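Local structure of saframycin Mx1 synthetase B (Legionella pneumophila subsp. pneumophila, 3KXW) at residues 192-195 against 196-200; 512-515 against 516-519. The protein belongs to the ANL superfamily of AMP-binding enzymes, joining a large N-terminal region to a smaller C-terminal one. All coordinates share one frame; numbering follows the deposited sequence.

Contact 1: residues 192-195 against 196-200; sequences LLDN and LNKIF
Asp194 OD2 is gripped by two partners: Lys198 NZ reaches it in a salt bridge of 2.8 Å, and Ser408 OG bonds to it from outside the helix. Asp194 and Lys198 both belong to helix 189-202, so this is an i to i+4 ion pair one turn apart. The ammonium comes from the syn side of the carboxylate, 21° out of its plane. A bend at the last lysine torsion (chi4 61°) turns NZ toward the carboxylate oxygens, close to their plane.

A water completes the polar cluster with four bonds. It donates to Asp194 OD1 at 2.8 Å and also to Asp194 O, and accepts from Lys198 NZ and from Asn197 ND2, so both its hydrogens are used and the carboxylate is tied back to its own backbone.

Asn195 sits on a buried flank. Its OD1 accepts from Leu335 N and its ND2 bonds Ser408 OG, which makes that serine a link between neighbouring side chains. Leu196 CD2, meanwhile, packs on Leu192 CD1, 3.9 Å away, and the Leu196 side chain also leans on Thr229 and Tyr232 of helix 220-233.

Ile199 touches the bound 5'-O-[(S)-(dodecanoyloxy)(hydroxy)phosphoryl]adenosine. Its N donates to Asn195 O at 2.8 Å (N-H...O 162°), and its CD1 lies 3.4 Å from Asn195 OD1.

Contact 2: residues 512-515 against 516-519; sequences FMDD and VAQD
Asp514 caps the start of helix 515-533, its side chain meeting the main chain of Ala517. This is an N-cap: OD1 accepts from Ala517 N at 2.9 Å with an N-H...O angle of 161°, and the donor lies nearly in line with the carboxylate C-O bond. The first torsion explains the reach, since CG stands between the backbone N and the carbonyl carbon (chi1 61°) and OD1 is thereby folded back over the first turn.

Backbone bonds carry the helix on from the cap. Gln518 N donates to Asp514 O at 3.0 Å, and Asp519 N to Asp515 O at the same 3.0 Å.

One further polar link joins a side chain to the incoming loop. The extended side chain of Gln518 brings NE2 to 2.9 Å from Met513 O, but the angle at hydrogen is just 123°, so the bond is weak.

Apolar contact comes from Met513, present as selenomethionine. Its CG presses on Ala517 CB at 3.5 Å, tighter than usual for two carbons, and its SE lies 3.9 Å from Gln518 CG. Met513 thus leans against the helix from the residue just before the cap, on the aliphatic part of the glutamine.

Asp514 and Asp515 stand at the amino end of the helix, where the peptide dipole would probably stabilise negative charge. Asp519, one turn on, has its OD1 6.5 Å from Asp515 OD1, so any repulsion between those two is likely to be modest. For Asp514 itself, the helix amino end and the N-H of Ala517 bonded to OD1 both probably favour the ionised carboxylate.

From the N terminus, the chain passes strand 184-188 and enters helix 189-202, where contact 1 joins successive turns of one helix before strand 210-213. Contact 2 comes much later, in the C-terminal region, where the chain leaves strand 499-508 and turns into helix 515-533. That helix leads to strand 539-544, which lies parallel to and beside 499-508, so contact 2 marks the start of the helix in a beta-alpha-beta crossover. Each contact is local and closes no long loop; they follow in series, neither nested nor crossed. The centres of contact 1 and contact 2 are about 47 Å apart, on opposite sides of the chain's centre, and the two do not touch.

Contact 1: residues 192-195 against 196-200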
loop_
_atom_site.group_PDB
_atom_site.type_symbol
_atom_site.label_atom_id
_atom_site.label_comp_id
_atom_site.label_asym_id
_atom_site.label_seq_id
_atom_site.Cartn_x
_atom_site.Cartn_y
_atom_site.Cartn_z
ATOM N N LEU A 192 7.512 -15.485 -2.378
ATOM C CA LEU A 192 7.847 -14.312 -3.162
ATOM C C LEU A 192 7.926 -14.646 -4.648
ATOM O O LEU A 192 7.259 -14.012 -5.467
ATOM C CB LEU A 192 9.166 -13.730 -2.673
ATOM C CG LEU A 192 9.689 -12.530 -3.475
ATOM C CD1 LEU A 192 8.711 -11.353 -3.441
ATOM C CD2 LEU A 192 11.050 -12.117 -2.951
ATOM N N LEU A 193 8.736 -15.638 -5.006
ATOM C CA LEU A 193 8.826 -16.012 -6.421
ATOM C C LEU A 193 7.475 -16.464 -6.962
ATOM O O LEU A 193 7.134 -16.184 -8.097
ATOM C CB LEU A 193 9.880 -17.097 -6.647
ATOM C CG LEU A 193 11.363 -16.729 -6.435
ATOM C CD1 LEU A 193 12.223 -18.000 -6.690
ATOM C CD2 LEU A 193 11.783 -15.582 -7.349
ATOM N N ASP A 194 6.698 -17.182 -6.166
ATOM C CA ASP A 194 5.418 -17.626 -6.671
ATOM C C ASP A 194 4.549 -16.423 -7.056
ATOM O O ASP A 194 3.891 -16.403 -8.111
ATOM C CB ASP A 194 4.659 -18.428 -5.635
ATOM C CG ASP A 194 3.390 -19.017 -6.206
ATOM O OD1 ASP A 194 3.508 -19.961 -7.004
ATOM O OD2 ASP A 194 2.290 -18.530 -5.893
ATOM N N ASN A 195 4.508 -15.434 -6.177
ATOM C CA ASN A 195 3.656 -14.279 -6.449
ATOM C C ASN A 195 4.179 -13.386 -7.562
ATOM O O ASN A 195 3.400 -12.896 -8.376
ATOM C CB ASN A 195 3.338 -13.468 -5.194
ATOM C CG ASN A 195 1.977 -12.775 -5.304
ATOM O OD1 ASN A 195 1.880 -11.558 -5.413
ATOM N ND2 ASN A 195 0.920 -13.578 -5.318
ATOM N N LEU A 196 5.495 -13.177 -7.601
ATOM C CA LEU A 196 6.105 -12.430 -8.694
ATOM C C LEU A 196 5.744 -13.042 -10.034
ATOM O O LEU A 196 5.525 -12.336 -10.990
ATOM C CB LEU A 196 7.641 -12.350 -8.572
ATOM C CG LEU A 196 8.202 -11.678 -7.314
ATOM C CD1 LEU A 196 9.706 -11.553 -7.361
ATOM C CD2 LEU A 196 7.522 -10.327 -6.966
ATOM N N ASN A 197 5.717 -14.361 -10.104
ATOM C CA ASN A 197 5.333 -15.023 -11.349
ATOM C C ASN A 197 3.853 -14.807 -11.661
ATOM O O ASN A 197 3.465 -14.594 -12.816
ATOM C CB ASN A 197 5.609 -16.526 -11.270
ATOM C CG ASN A 197 5.095 -17.271 -12.501
ATOM O OD1 ASN A 197 5.534 -17.006 -13.622
ATOM N ND2 ASN A 197 4.165 -18.196 -12.294
ATOM N N LYS A 198 3.026 -14.876 -10.631
ATOM C CA LYS A 198 1.605 -14.649 -10.820
ATOM C C LYS A 198 1.342 -13.217 -11.306
ATOM O O LYS A 198 0.515 -13.003 -12.190
ATOM C CB LYS A 198 0.835 -14.929 -9.535
ATOM C CG LYS A 198 0.622 -16.409 -9.278
ATOM C CD LYS A 198 0.112 -16.622 -7.855
ATOM C CE LYS A 198 -0.494 -18.010 -7.677
ATOM N NZ LYS A 198 0.452 -19.130 -7.907
ATOM N N ILE A 199 2.060 -12.254 -10.742
ATOM C CA ILE A 199 1.933 -10.851 -11.151
ATOM C C ILE A 199 2.417 -10.629 -12.590
ATOM O O ILE A 199 1.708 -10.032 -13.418
ATOM C CB ILE A 199 2.713 -9.915 -10.186
ATOM C CG1 ILE A 199 2.157 -10.044 -8.757
ATOM C CG2 ILE A 199 2.685 -8.460 -10.672
ATOM C CD1 ILE A 199 3.008 -9.348 -7.685
ATOM N N PHE A 200 3.625 -11.093 -12.888
ATOM C CA PHE A 200 4.181 -10.949 -14.239
ATOM C C PHE A 200 3.237 -11.548 -15.277
ATOM O O PHE A 200 3.007 -10.975 -16.357
ATOM C CB PHE A 200 5.567 -11.607 -14.321
ATOM C CG PHE A 200 6.296 -11.353 -15.607
ATOM C CD1 PHE A 200 7.224 -10.321 -15.702
ATOM C CD2 PHE A 200 6.074 -12.154 -16.719
ATOM C CE1 PHE A 200 7.913 -10.087 -16.891
ATOM C CE2 PHE A 200 6.761 -11.928 -17.912
ATOM C CZ PHE A 200 7.686 -10.904 -17.991
HETATM O O HOH W 1 3.183 -18.996 -9.600
#

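Contact 2: residues 512-515 against 516-519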
loop_
_atom_site.group_PDB
_atom_site.type_symbol
_atom_site.label_atom_id
_atom_site.label_comp_id
_atom_site.label_asym_id
_atom_site.label_seq_id
_atom_site.Cartn_x
_atom_site.Cartn_y
_atom_site.Cartn_z
ATOM N N PHE A 512 -12.966 33.869 7.612
ATOM C CA PHE A 512 -12.982 34.427 6.266
ATOM C C PHE A 512 -11.884 33.847 5.392
ATOM O O PHE A 512 -11.657 34.346 4.298
ATOM C CB PHE A 512 -12.820 35.946 6.333
ATOM C CG PHE A 512 -13.794 36.593 7.254
ATOM C CD1 PHE A 512 -15.107 36.783 6.860
ATOM C CD2 PHE A 512 -13.405 36.984 8.530
ATOM C CE1 PHE A 512 -16.026 37.379 7.717
ATOM C CE2 PHE A 512 -14.319 37.575 9.403
ATOM C CZ PHE A 512 -15.629 37.773 8.990
HETATM N N MSE A 513 -11.216 32.796 5.860
HETATM C CA MSE A 513 -10.119 32.194 5.089
HETATM C C MSE A 513 -10.485 32.111 3.615
HETATM O O MSE A 513 -11.523 31.556 3.271
HETATM C CB MSE A 513 -9.780 30.793 5.623
HETATM C CG MSE A 513 -8.590 30.140 4.934
HETATM SE SE MSE A 513 -8.303 28.407 5.743
HETATM C CE MSE A 513 -7.754 28.945 7.565
ATOM N N ASP A 514 -9.654 32.688 2.752
ATOM C CA ASP A 514 -9.983 32.773 1.322
ATOM C C ASP A 514 -9.864 31.421 0.620
ATOM O O ASP A 514 -9.315 30.468 1.191
ATOM C CB ASP A 514 -9.172 33.866 0.608
ATOM C CG ASP A 514 -7.661 33.634 0.669
ATOM O OD1 ASP A 514 -7.190 32.535 0.291
ATOM O OD2 ASP A 514 -6.937 34.579 1.079
ATOM N N ASP A 515 -10.391 31.316 -0.602
ATOM C CA ASP A 515 -10.482 29.998 -1.261
ATOM C C ASP A 515 -9.135 29.337 -1.502
ATOM O O ASP A 515 -9.003 28.124 -1.369
ATOM C CB ASP A 515 -11.251 30.066 -2.584
ATOM C CG ASP A 515 -12.730 30.322 -2.385
ATOM O OD1 ASP A 515 -13.230 30.143 -1.247
ATOM O OD2 ASP A 515 -13.388 30.717 -3.366
ATOM N N VAL A 516 -8.126 30.126 -1.852
ATOM C CA VAL A 516 -6.808 29.549 -2.044
ATOM C C VAL A 516 -6.233 28.985 -0.748
ATOM O O VAL A 516 -5.664 27.879 -0.740
ATOM C CB VAL A 516 -5.830 30.563 -2.676
ATOM C CG1 VAL A 516 -4.396 30.011 -2.654
ATOM C CG2 VAL A 516 -6.285 30.924 -4.101
ATOM N N ALA A 517 -6.376 29.730 0.344
ATOM C CA ALA A 517 -5.838 29.286 1.629
ATOM C C ALA A 517 -6.560 28.013 2.073
ATOM O O ALA A 517 -5.942 27.086 2.609
ATOM C CB ALA A 517 -5.953 30.394 2.680
ATOM N N GLN A 518 -7.865 27.969 1.831
ATOM C CA GLN A 518 -8.654 26.793 2.158
ATOM C C GLN A 518 -8.118 25.580 1.400
ATOM O O GLN A 518 -7.819 24.547 1.989
ATOM C CB GLN A 518 -10.127 27.015 1.813
ATOM C CG GLN A 518 -10.860 27.962 2.767
ATOM C CD GLN A 518 -12.327 28.125 2.395
ATOM O OE1 GLN A 518 -12.836 27.410 1.536
ATOM N NE2 GLN A 518 -13.009 29.062 3.042
ATOM N N ASP A 519 -7.988 25.722 0.087
ATOM C CA ASP A 519 -7.436 24.650 -0.730
ATOM C C ASP A 519 -6.087 24.153 -0.248
ATOM O O ASP A 519 -5.873 22.941 -0.154
ATOM C CB ASP A 519 -7.372 25.079 -2.195
ATOM C CG ASP A 519 -8.742 25.094 -2.844
ATOM O OD1 ASP A 519 -9.723 24.712 -2.167
ATOM O OD2 ASP A 519 -8.855 25.476 -4.028
#